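Local coordinates for protein polyhedrin (Antheraea mylitta cypovirus 4, PDB 5A8S) that builds the microcrystalline occlusion bodies, or polyhedra, of this insect virus, which probably protect embedded virus particles between hosts, at residues A36-V41 with A184-D189; G115-F120 with A232-A237; L160-A163 with S167-V170; L192-G197 with A201-N206. All coordinates share one frame; numbering follows the deposited sequence.

Three of the four contacts gather round the six-stranded sheet, in which strands 167-173, 115-121 and 38-45 are successive neighbours. Contact 1 joins strand 38-45 to strand 179-185 of the three-stranded sheet, contact 2 lays segment 232-237 against strand 115-121, and contact 3 is the hairpin at one margin of the sheet. Along the chain the segments of contacts 1 and 2 alternate, and contact 3 closes before contact 4 opens. The centres of contacts 2 and 3 are about 9 Å apart; that of contact 4 lies about 13 Å from that of contact 1 and 31 Å from that of contact 2. Contacts 1 and 4 touch other subunits, whereas contacts 2 and 3 touch none.

Contact 1. Residues A36-V41 with A184-D189; sequences AMMRVV and ATARQD
Met-38 and Val-40 face Ala-186 and Ala-184 in opposite chain senses, with CA of Met-38 8.0 Å from CA of Ala-186 and CA of Val-40 8.0 Å from CA of Ala-184; no hydrogen bond crosses, and side chains fill the gap. Met-38 does most of the reaching. Its chain runs out extended at chi2 and then bends at chi3 (-78°), which lays the thioether end against the backbone of the facing segment. SD sits 3.9 Å from CA of Ala-186, while the terminal CE lies 3.9 Å from the N of Ala-186 and 4.0 Å from its CB. The sulfur and methyl thus rest alongside the chain where strand 179-185 gives way to loop. Val-40 meets its partner with one branch: CG2, placed beside its own backbone N, comes 4.1 Å from CB of Ala-184, methyl against methyl. Between the two alanines, the CB of Thr-185 points away from segment 36-41. Its OG1 turns along the chain to donate to O of Ala-186 at 3.1 Å, from above the carbonyl plane, and its side chain packs on Thr-205 of the third subunit. The meeting is by van der Waals contact: alanine methyls and backbone on one side, a thioether and a valine methyl on the other. Phe-120 of strand 115-121 touches both Val-40 and Ala-184, and Phe-58 of strand 51-58 lies against Met-38 and Val-40. The contact therefore packs the face of the six-stranded sheet on strand 179-185, the middle strand of the three-stranded sheet.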
loop_
_atom_site.group_PDB
_atom_site.type_symbol
_atom_site.label_atom_id
_atom_site.label_comp_id
_atom_site.label_asym_id
_atom_site.label_seq_id
_atom_site.Cartn_x
_atom_site.Cartn_y
_atom_site.Cartn_z
ATOM N N ALA A 36 10.904 -17.439 -5.014
ATOM C CA ALA A 36 11.500 -17.548 -3.686
ATOM C C ALA A 36 11.491 -16.159 -3.067
ATOM O O ALA A 36 11.423 -15.160 -3.779
ATOM C CB ALA A 36 12.924 -18.066 -3.778
ATOM N N MET A 37 11.568 -16.082 -1.746
ATOM C CA MET A 37 11.610 -14.784 -1.079
ATOM C C MET A 37 12.934 -14.049 -1.337
ATOM O O MET A 37 14.000 -14.660 -1.472
ATOM C CB MET A 37 11.381 -14.954 0.433
ATOM C CG MET A 37 10.012 -15.549 0.764
ATOM S SD MET A 37 8.662 -14.561 0.066
ATOM C CE MET A 37 8.733 -13.124 1.110
ATOM N N MET A 38 12.834 -12.728 -1.430
ATOM C CA MET A 38 13.977 -11.827 -1.358
ATOM C C MET A 38 13.787 -10.992 -0.100
ATOM O O MET A 38 12.697 -10.969 0.456
ATOM C CB MET A 38 14.026 -10.911 -2.576
ATOM C CG MET A 38 14.458 -11.619 -3.858
ATOM S SD MET A 38 14.097 -10.623 -5.307
ATOM C CE MET A 38 12.341 -10.900 -5.502
ATOM N N ARG A 39 14.836 -10.304 0.345
ATOM C CA ARG A 39 14.747 -9.534 1.583
ATOM C C ARG A 39 15.539 -8.241 1.470
ATOM O O ARG A 39 16.724 -8.255 1.157
ATOM C CB ARG A 39 15.234 -10.373 2.762
ATOM C CG ARG A 39 14.933 -9.762 4.123
ATOM C CD ARG A 39 15.042 -10.805 5.218
ATOM N NE ARG A 39 14.404 -10.379 6.464
ATOM C CZ ARG A 39 14.199 -11.192 7.495
ATOM N NH1 ARG A 39 14.575 -12.467 7.418
ATOM N NH2 ARG A 39 13.606 -10.745 8.593
ATOM N N VAL A 40 14.848 -7.130 1.686
ATOM C CA VAL A 40 15.455 -5.811 1.646
ATOM C C VAL A 40 15.157 -5.121 2.961
ATOM O O VAL A 40 14.006 -5.088 3.412
ATOM C CB VAL A 40 14.897 -4.984 0.468
ATOM C CG1 VAL A 40 15.351 -3.533 0.549
ATOM C CG2 VAL A 40 15.336 -5.616 -0.857
ATOM N N VAL A 41 16.187 -4.569 3.586
ATOM C CA VAL A 41 15.994 -3.872 4.846
ATOM C C VAL A 41 16.619 -2.481 4.800
ATOM O O VAL A 41 17.758 -2.303 4.363
ATOM C CB VAL A 41 16.592 -4.674 6.007
ATOM C CG1 VAL A 41 16.223 -4.039 7.342
ATOM C CG2 VAL A 41 16.101 -6.137 5.941
ATOM N N ALA A 184 13.735 -2.920 -5.797
ATOM C CA ALA A 184 14.416 -4.177 -6.095
ATOM C C ALA A 184 13.429 -5.073 -6.830
ATOM O O ALA A 184 12.244 -5.079 -6.500
ATOM C CB ALA A 184 14.903 -4.852 -4.811
ATOM N N THR A 185 13.902 -5.802 -7.843
ATOM C CA THR A 185 13.078 -6.799 -8.516
ATOM C C THR A 185 13.851 -8.094 -8.660
ATOM O O THR A 185 15.077 -8.115 -8.547
ATOM C CB THR A 185 12.637 -6.364 -9.936
ATOM O OG1 THR A 185 13.692 -6.620 -10.877
ATOM C CG2 THR A 185 12.265 -4.899 -9.974
ATOM N N ALA A 186 13.120 -9.170 -8.929
ATOM C CA ALA A 186 13.724 -10.461 -9.214
ATOM C C ALA A 186 14.580 -10.345 -10.475
ATOM O O ALA A 186 14.241 -9.603 -11.396
ATOM C CB ALA A 186 12.630 -11.515 -9.405
ATOM N N ARG A 187 15.686 -11.079 -10.507
ATOM C CA ARG A 187 16.573 -11.096 -11.662
ATOM C C ARG A 187 15.801 -11.606 -12.865
ATOM O O ARG A 187 14.876 -12.406 -12.715
ATOM C CB ARG A 187 17.773 -12.002 -11.377
ATOM C CG ARG A 187 18.872 -11.973 -12.437
ATOM C CD ARG A 187 20.110 -12.694 -11.920
ATOM N NE ARG A 187 20.484 -12.145 -10.619
ATOM C CZ ARG A 187 21.040 -12.834 -9.629
ATOM N NH1 ARG A 187 21.334 -14.123 -9.771
ATOM N NH2 ARG A 187 21.305 -12.225 -8.484
ATOM N N GLN A 188 16.146 -11.122 -14.056
ATOM C CA GLN A 188 15.541 -11.646 -15.271
ATOM C C GLN A 188 15.623 -13.175 -15.208
ATOM O O GLN A 188 16.616 -13.731 -14.746
ATOM C CB GLN A 188 16.225 -11.083 -16.535
ATOM C CG GLN A 188 17.640 -11.573 -16.812
ATOM C CD GLN A 188 18.721 -10.769 -16.098
ATOM O OE1 GLN A 188 18.499 -10.228 -15.016
ATOM N NE2 GLN A 188 19.906 -10.698 -16.705
ATOM N N ASP A 189 14.561 -13.843 -15.641
ATOM C CA ASP A 189 14.464 -15.304 -15.559
ATOM C C ASP A 189 15.139 -15.928 -16.774
ATOM O O ASP A 189 14.487 -16.574 -17.593
ATOM C CB ASP A 189 12.983 -15.706 -15.496
ATOM C CG ASP A 189 12.768 -17.192 -15.227
ATOM O OD1 ASP A 189 13.661 -17.859 -14.670
ATOM O OD2 ASP A 189 11.671 -17.686 -15.551
#

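Contact 2. Residues G115-F120 with A232-A237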
loop_
_atom_site.group_PDB
_atom_site.type_symbol
_atom_site.label_atom_id
_atom_site.label_comp_id
_atom_site.label_asym_id
_atom_site.label_seq_id
_atom_site.Cartn_x
_atom_site.Cartn_y
_atom_site.Cartn_z
ATOM N N GLY A 115 21.239 8.917 8.314
ATOM C CA GLY A 115 21.402 8.174 7.074
ATOM C C GLY A 115 20.742 6.814 7.191
ATOM O O GLY A 115 20.245 6.459 8.260
ATOM N N VAL A 116 20.713 6.057 6.097
ATOM C CA VAL A 116 20.177 4.699 6.135
ATOM C C VAL A 116 21.157 3.704 5.535
ATOM O O VAL A 116 21.883 4.020 4.601
ATOM C CB VAL A 116 18.822 4.585 5.385
ATOM C CG1 VAL A 116 17.745 5.440 6.065
ATOM C CG2 VAL A 116 18.977 4.971 3.917
ATOM N N ILE A 117 21.197 2.503 6.100
ATOM C CA ILE A 117 21.912 1.405 5.481
ATOM C C ILE A 117 20.848 0.616 4.740
ATOM O O ILE A 117 19.889 0.155 5.348
ATOM C CB ILE A 117 22.614 0.484 6.520
ATOM C CG1 ILE A 117 23.704 1.235 7.305
ATOM C CG2 ILE A 117 23.249 -0.706 5.820
ATOM C CD1 ILE A 117 23.174 2.168 8.407
ATOM N N VAL A 118 20.981 0.485 3.430
ATOM C CA VAL A 118 20.021 -0.307 2.677
ATOM C C VAL A 118 20.660 -1.630 2.300
ATOM O O VAL A 118 21.714 -1.660 1.669
ATOM C CB VAL A 118 19.541 0.406 1.416
ATOM C CG1 VAL A 118 18.479 -0.413 0.754
ATOM C CG2 VAL A 118 19.008 1.796 1.758
ATOM N N SER A 119 20.001 -2.713 2.695
ATOM C CA SER A 119 20.509 -4.061 2.509
ATOM C C SER A 119 19.616 -4.829 1.528
ATOM O O SER A 119 18.429 -5.011 1.781
ATOM C CB SER A 119 20.537 -4.781 3.860
ATOM O OG SER A 119 20.951 -6.124 3.696
ATOM N N PHE A 120 20.201 -5.258 0.412
ATOM C CA PHE A 120 19.500 -6.010 -0.632
ATOM C C PHE A 120 19.978 -7.454 -0.619
ATOM O O PHE A 120 21.181 -7.683 -0.676
ATOM C CB PHE A 120 19.856 -5.469 -2.025
ATOM C CG PHE A 120 19.403 -4.057 -2.298
ATOM C CD1 PHE A 120 20.171 -2.972 -1.899
ATOM C CD2 PHE A 120 18.244 -3.819 -3.015
ATOM C CE1 PHE A 120 19.774 -1.668 -2.185
ATOM C CE2 PHE A 120 17.832 -2.508 -3.310
ATOM C CZ PHE A 120 18.599 -1.438 -2.895
ATOM N N ALA A 232 22.843 -8.780 4.594
ATOM C CA ALA A 232 24.046 -7.965 4.622
ATOM C C ALA A 232 23.824 -6.791 5.554
ATOM O O ALA A 232 22.719 -6.241 5.628
ATOM C CB ALA A 232 24.387 -7.469 3.222
ATOM N N TYR A 233 24.864 -6.409 6.278
ATOM C CA TYR A 233 24.803 -5.200 7.086
ATOM C C TYR A 233 26.186 -4.580 7.187
ATOM O O TYR A 233 27.186 -5.291 7.270
ATOM C CB TYR A 233 24.243 -5.480 8.491
ATOM C CG TYR A 233 24.097 -4.205 9.298
ATOM C CD1 TYR A 233 23.149 -3.248 8.945
ATOM C CD2 TYR A 233 24.927 -3.943 10.382
ATOM C CE1 TYR A 233 23.019 -2.072 9.654
ATOM C CE2 TYR A 233 24.803 -2.768 11.114
ATOM C CZ TYR A 233 23.849 -1.837 10.743
ATOM O OH TYR A 233 23.726 -0.667 11.452
ATOM N N ILE A 234 26.232 -3.251 7.156
ATOM C CA ILE A 234 27.477 -2.503 7.321
ATOM C C ILE A 234 27.416 -1.794 8.664
ATOM O O ILE A 234 26.509 -1.005 8.885
ATOM C CB ILE A 234 27.614 -1.426 6.237
ATOM C CG1 ILE A 234 27.543 -2.054 4.846
ATOM C CG2 ILE A 234 28.909 -0.638 6.418
ATOM C CD1 ILE A 234 27.133 -1.059 3.771
ATOM N N ASP A 235 28.359 -2.071 9.565
ATOM C CA ASP A 235 28.297 -1.466 10.898
ATOM C C ASP A 235 28.947 -0.079 10.901
ATOM O O ASP A 235 29.385 0.418 9.858
ATOM C CB ASP A 235 28.907 -2.389 11.971
ATOM C CG ASP A 235 30.432 -2.493 11.885
ATOM O OD1 ASP A 235 31.056 -1.797 11.060
ATOM O OD2 ASP A 235 31.015 -3.272 12.677
ATOM N N GLN A 236 29.005 0.545 12.071
ATOM C CA GLN A 236 29.500 1.911 12.183
ATOM C C GLN A 236 30.960 2.017 11.747
ATOM O O GLN A 236 31.408 3.081 11.311
ATOM C CB GLN A 236 29.321 2.424 13.620
ATOM C CG GLN A 236 29.845 3.832 13.859
ATOM C CD GLN A 236 29.102 4.878 13.047
ATOM O OE1 GLN A 236 28.091 5.446 13.633
ATOM N NE2 GLN A 236 29.448 5.151 11.877
ATOM N N ALA A 237 31.702 0.917 11.850
ATOM C CA ALA A 237 33.101 0.913 11.438
ATOM C C ALA A 237 33.257 0.751 9.917
ATOM O O ALA A 237 34.368 0.750 9.408
ATOM C CB ALA A 237 33.867 -0.189 12.174
#
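Ser-119 and Ala-232 make the polar part of this contact, a hydrogen bond from Ser-119 OG to Ala-232 O at 2.6 Å. The hydroxyl is swung opposite its own backbone N (chi1 176°) and approaches the carbonyl tilted 23° from its plane. Ser-119 OG is also bonded to ND2 of Asn-121, whose OD1 takes the N-H of Ala-232, so one asparagine braces both partners.

The apolar part centres on Ile-117, whose side chain crosses that of Tyr-233 at about a right angle. Its CG2 lies obliquely by the ring, 4.0 Å from Tyr-233 CD1, and 4.4 Å from CD1 of Ile-234. The other branch serves differently: Ile-117 CG1 rests 3.9 Å from O of Ile-234, and its CD1 approaches the phenol oxygen of Tyr-233. That hydroxyl is bonded to Glu-219 at the start of helix 219-228.

Segment 232-237, holding the short strand 233-234, thereby lies on the face of the six-stranded sheet that carries Ile-117 and Ser-119. Tyr-233 is wedged between this sheet and helix 219-228, its ring edge-to-face with Phe-43 of strand 38-45, and Ile-234 reaches Ala-169 of strand 167-173.

Contact 3. Residues L160-A163 with S167-V170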
loop_
_atom_site.group_PDB
_atom_site.type_symbol
_atom_site.label_atom_id
_atom_site.label_comp_id
_atom_site.label_asym_id
_atom_site.label_seq_id
_atom_site.Cartn_x
_atom_site.Cartn_y
_atom_site.Cartn_z
ATOM N N LEU A 160 26.220 0.128 -4.376
ATOM C CA LEU A 160 25.750 -1.008 -3.596
ATOM C C LEU A 160 26.919 -1.976 -3.418
ATOM O O LEU A 160 27.292 -2.689 -4.341
ATOM C CB LEU A 160 24.592 -1.703 -4.307
ATOM C CG LEU A 160 23.505 -0.802 -4.895
ATOM C CD1 LEU A 160 22.356 -1.661 -5.452
ATOM C CD2 LEU A 160 23.001 0.190 -3.867
ATOM N N ARG A 161 27.514 -1.977 -2.234
ATOM C CA ARG A 161 28.696 -2.786 -1.970
ATOM C C ARG A 161 28.397 -4.280 -1.970
ATOM O O ARG A 161 27.488 -4.731 -1.300
ATOM C CB ARG A 161 29.286 -2.397 -0.618
ATOM C CG ARG A 161 29.644 -0.928 -0.518
ATOM C CD ARG A 161 30.048 -0.581 0.894
ATOM N NE ARG A 161 31.203 -1.364 1.320
ATOM C CZ ARG A 161 31.759 -1.277 2.522
ATOM N NH1 ARG A 161 31.265 -0.439 3.425
ATOM N NH2 ARG A 161 32.811 -2.026 2.819
ATOM N N LYS A 162 29.177 -5.047 -2.724
ATOM C CA LYS A 162 29.029 -6.502 -2.743
ATOM C C LYS A 162 29.358 -7.072 -1.356
ATOM O O LYS A 162 30.364 -6.710 -0.757
ATOM C CB LYS A 162 29.955 -7.080 -3.819
ATOM C CG LYS A 162 29.682 -8.521 -4.207
ATOM C CD LYS A 162 30.111 -8.779 -5.650
ATOM C CE LYS A 162 29.791 -10.198 -6.088
ATOM N NZ LYS A 162 30.578 -11.199 -5.310
ATOM N N ALA A 163 28.495 -7.946 -0.840
ATOM C CA ALA A 163 28.685 -8.540 0.485
ATOM C C ALA A 163 28.648 -10.066 0.432
ATOM O O ALA A 163 28.587 -10.729 1.465
ATOM C CB ALA A 163 27.613 -8.030 1.444
ATOM N N SER A 167 24.106 -10.862 -1.747
ATOM C CA SER A 167 23.801 -9.614 -1.045
ATOM C C SER A 167 24.674 -8.427 -1.425
ATOM O O SER A 167 25.844 -8.581 -1.777
ATOM C CB SER A 167 23.949 -9.817 0.465
ATOM O OG SER A 167 23.192 -10.923 0.920
ATOM N N ARG A 168 24.079 -7.242 -1.317
ATOM C CA ARG A 168 24.788 -5.976 -1.404
ATOM C C ARG A 168 24.212 -5.036 -0.349
ATOM O O ARG A 168 23.081 -5.212 0.085
ATOM C CB ARG A 168 24.617 -5.347 -2.782
ATOM C CG ARG A 168 25.270 -6.138 -3.913
ATOM C CD ARG A 168 25.240 -5.388 -5.240
ATOM N NE ARG A 168 25.975 -6.130 -6.265
ATOM C CZ ARG A 168 27.123 -5.733 -6.816
ATOM N NH1 ARG A 168 27.667 -4.567 -6.480
ATOM N NH2 ARG A 168 27.720 -6.493 -7.726
ATOM N N ALA A 169 24.979 -4.031 0.056
ATOM C CA ALA A 169 24.482 -3.051 1.015
ATOM C C ALA A 169 25.106 -1.707 0.720
ATOM O O ALA A 169 26.217 -1.642 0.214
ATOM C CB ALA A 169 24.811 -3.483 2.445
ATOM N N VAL A 170 24.394 -0.635 1.046
ATOM C CA VAL A 170 24.881 0.708 0.780
ATOM C C VAL A 170 24.526 1.617 1.944
ATOM O O VAL A 170 23.471 1.456 2.558
ATOM C CB VAL A 170 24.268 1.291 -0.516
ATOM C CG1 VAL A 170 22.731 1.322 -0.450
ATOM C CG2 VAL A 170 24.828 2.681 -0.789
#
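Leu-160 and Val-170 meet at the open end of a beta hairpin in which strand 161-162 pairs antiparallel with strand 167-173, at the margin of the six-stranded sheet. CD2 of Leu-160 touches CG1 of Val-170 at 3.6 Å. Arg-161 and Ala-169 form a hydrogen-bonded pair: Arg-161 N to Ala-169 O is 2.8 Å, and Ala-169 N to Arg-161 O is 2.9 Å. The aliphatic stem of Arg-161 passes over O of Ala-169 before its bend at chi3 carries the guanidinium off to O of Gly-238. Lys-162 and Arg-168, the non-hydrogen-bonded pair, put their side chains on the sheet face opposite Arg-161 and Ala-169, where CB of Lys-162 lies over one face of the Arg-168 guanidinium. Trp-126 makes a cation-pi contact with the same arginine. Ala-163 closes the hairpin, its N 2.9 Å from O of Ser-167, and its methyl faces CB of Ser-167. Arg-168, extended from CG to NE, spans back across the pair. Its NH1 also bonds to OD1 of Asn-158, and meets Leu-160 O at 2.9 Å, nearly along the C=O axis and close to the guanidinium plane.

Contact 4. Residues L192-G197 with A201-N206; sequences LNRFNG and AQTLTN
At Thr-203, chi1 of -57° divides the side chain between two neighbours: OG1 stands beside its own backbone N and faces Arg-194, while CG2, opposite that N, faces Phe-195. On the other segment chi1 of Phe-195 (-62°) brings the ring under this methyl, and the bend of Arg-194 at chi3 (65°) folds its guanidinium back toward the helix. Thr-203 OG1 lies 2.7 Å from Arg-194 O, and is also within hydrogen-bonding reach of Gln-199 O, one helical turn back. CG2 sits over the Phe-195 ring face, 3.7 Å from the ring centroid, in a CH-pi contact. OG1 also stands over one face of the Arg-194 guanidinium, 3.2 Å from NH2, but too poorly aligned for a hydrogen bond; NH1 forms a salt bridge with Asp-60 and a hydrogen bond with OE1 of Gln-34. The loop is shaped by a type I turn from Asn-193 to Asn-196, with an Asx turn in which Phe-195 N gives to Asn-193 OD1 at 2.9 Å. A water joins the ends, donating to Gly-197 O at 2.9 Å and accepting from Ala-201 N at 3.0 Å near the start of helix 200-205. Phe-195 also packs on Ala-201 of the third subunit, and Leu-204 meets Leu-204 of both other subunits. One threonine thus grips the turn by a polar and an apolar branch together, and the guanidinium facing OG1, its charge probably offset in part by Asp-60, may polarise the hydroxyl.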
loop_
_atom_site.group_PDB
_atom_site.type_symbol
_atom_site.label_atom_id
_atom_site.label_comp_id
_atom_site.label_asym_id
_atom_site.label_seq_id
_atom_site.Cartn_x
_atom_site.Cartn_y
_atom_site.Cartn_z
ATOM N N LEU A 192 13.570 -15.683 -20.434
ATOM C CA LEU A 192 12.132 -15.528 -20.217
ATOM C C LEU A 192 11.874 -14.346 -19.286
ATOM O O LEU A 192 12.607 -14.138 -18.321
ATOM C CB LEU A 192 11.543 -16.798 -19.597
ATOM C CG LEU A 192 10.017 -16.851 -19.468
ATOM C CD1 LEU A 192 9.414 -17.564 -20.671
ATOM C CD2 LEU A 192 9.615 -17.564 -18.191
ATOM N N ASN A 193 10.831 -13.582 -19.577
ATOM C CA ASN A 193 10.438 -12.447 -18.744
ATOM C C ASN A 193 9.205 -12.810 -17.922
ATOM O O ASN A 193 8.109 -12.949 -18.469
ATOM C CB ASN A 193 10.137 -11.225 -19.622
ATOM C CG ASN A 193 9.910 -9.952 -18.812
ATOM O OD1 ASN A 193 9.724 -9.997 -17.592
ATOM N ND2 ASN A 193 9.925 -8.805 -19.491
ATOM N N ARG A 194 9.375 -12.974 -16.610
ATOM C CA ARG A 194 8.264 -13.405 -15.767
ATOM C C ARG A 194 7.228 -12.294 -15.582
ATOM O O ARG A 194 6.125 -12.540 -15.073
ATOM C CB ARG A 194 8.762 -13.937 -14.424
ATOM C CG ARG A 194 9.316 -15.378 -14.513
ATOM C CD ARG A 194 9.607 -15.955 -13.136
ATOM N NE ARG A 194 8.370 -16.108 -12.388
ATOM C CZ ARG A 194 8.108 -15.525 -11.225
ATOM N NH1 ARG A 194 9.018 -14.753 -10.632
ATOM N NH2 ARG A 194 6.926 -15.721 -10.650
ATOM N N PHE A 195 7.582 -11.080 -15.999
ATOM C CA PHE A 195 6.642 -9.949 -16.006
ATOM C C PHE A 195 5.942 -9.829 -17.364
ATOM O O PHE A 195 5.286 -8.833 -17.655
ATOM C CB PHE A 195 7.369 -8.636 -15.674
ATOM C CG PHE A 195 7.982 -8.617 -14.298
ATOM C CD1 PHE A 195 9.207 -9.223 -14.062
ATOM C CD2 PHE A 195 7.320 -8.009 -13.236
ATOM C CE1 PHE A 195 9.771 -9.225 -12.800
ATOM C CE2 PHE A 195 7.883 -7.995 -11.964
ATOM C CZ PHE A 195 9.116 -8.615 -11.744
ATOM N N ASN A 196 6.076 -10.862 -18.185
ATOM C CA ASN A 196 5.579 -10.821 -19.545
ATOM C C ASN A 196 4.556 -11.915 -19.813
ATOM O O ASN A 196 4.653 -13.020 -19.280
ATOM C CB ASN A 196 6.744 -10.964 -20.518
ATOM C CG ASN A 196 6.284 -11.090 -21.953
ATOM O OD1 ASN A 196 6.546 -12.090 -22.628
ATOM N ND2 ASN A 196 5.573 -10.077 -22.423
ATOM N N GLY A 197 3.574 -11.595 -20.645
ATOM C CA GLY A 197 2.640 -12.591 -21.129
ATOM C C GLY A 197 2.001 -13.409 -20.025
ATOM O O GLY A 197 1.559 -12.860 -19.016
ATOM N N ALA A 201 0.592 -12.928 -14.314
ATOM C CA ALA A 201 -0.450 -12.993 -13.293
ATOM C C ALA A 201 0.138 -13.448 -11.970
ATOM O O ALA A 201 -0.147 -12.856 -10.931
ATOM C CB ALA A 201 -1.587 -13.919 -13.719
ATOM N N GLN A 202 0.974 -14.486 -12.003
ATOM C CA GLN A 202 1.539 -15.029 -10.772
ATOM C C GLN A 202 2.538 -14.045 -10.192
ATOM O O GLN A 202 2.558 -13.803 -8.989
ATOM C CB GLN A 202 2.240 -16.363 -11.026
ATOM C CG GLN A 202 2.935 -16.936 -9.783
ATOM C CD GLN A 202 3.482 -18.337 -10.004
ATOM O OE1 GLN A 202 3.026 -19.059 -10.884
ATOM N NE2 GLN A 202 4.466 -18.724 -9.208
ATOM N N THR A 203 3.389 -13.501 -11.055
ATOM C CA THR A 203 4.446 -12.597 -10.628
ATOM C C THR A 203 3.843 -11.379 -9.921
ATOM O O THR A 203 4.394 -10.860 -8.952
ATOM C CB THR A 203 5.268 -12.162 -11.843
ATOM O OG1 THR A 203 5.781 -13.333 -12.501
ATOM C CG2 THR A 203 6.422 -11.251 -11.428
ATOM N N LEU A 204 2.688 -10.948 -10.405
ATOM C CA LEU A 204 2.034 -9.762 -9.891
ATOM C C LEU A 204 1.270 -10.103 -8.613
ATOM O O LEU A 204 1.467 -9.477 -7.587
ATOM C CB LEU A 204 1.082 -9.196 -10.944
ATOM C CG LEU A 204 0.114 -8.094 -10.500
ATOM C CD1 LEU A 204 0.879 -6.826 -10.193
ATOM C CD2 LEU A 204 -0.964 -7.842 -11.564
ATOM N N THR A 205 0.421 -11.120 -8.663
ATOM C CA THR A 205 -0.526 -11.343 -7.572
ATOM C C THR A 205 0.096 -12.083 -6.390
ATOM O O THR A 205 -0.382 -11.976 -5.263
ATOM C CB THR A 205 -1.779 -12.088 -8.074
ATOM O OG1 THR A 205 -1.410 -13.378 -8.579
ATOM C CG2 THR A 205 -2.469 -11.287 -9.175
ATOM N N ASN A 206 1.167 -12.827 -6.637
ATOM C CA ASN A 206 1.861 -13.508 -5.552
ATOM C C ASN A 206 2.718 -12.539 -4.744
ATOM O O ASN A 206 3.213 -12.888 -3.671
ATOM C CB ASN A 206 2.765 -14.612 -6.098
ATOM C CG ASN A 206 2.140 -15.988 -5.996
ATOM O OD1 ASN A 206 0.996 -16.142 -5.575
ATOM N ND2 ASN A 206 2.899 -17.003 -6.386
HETATM O O HOH W 1 -0.571 -13.111 -17.081
#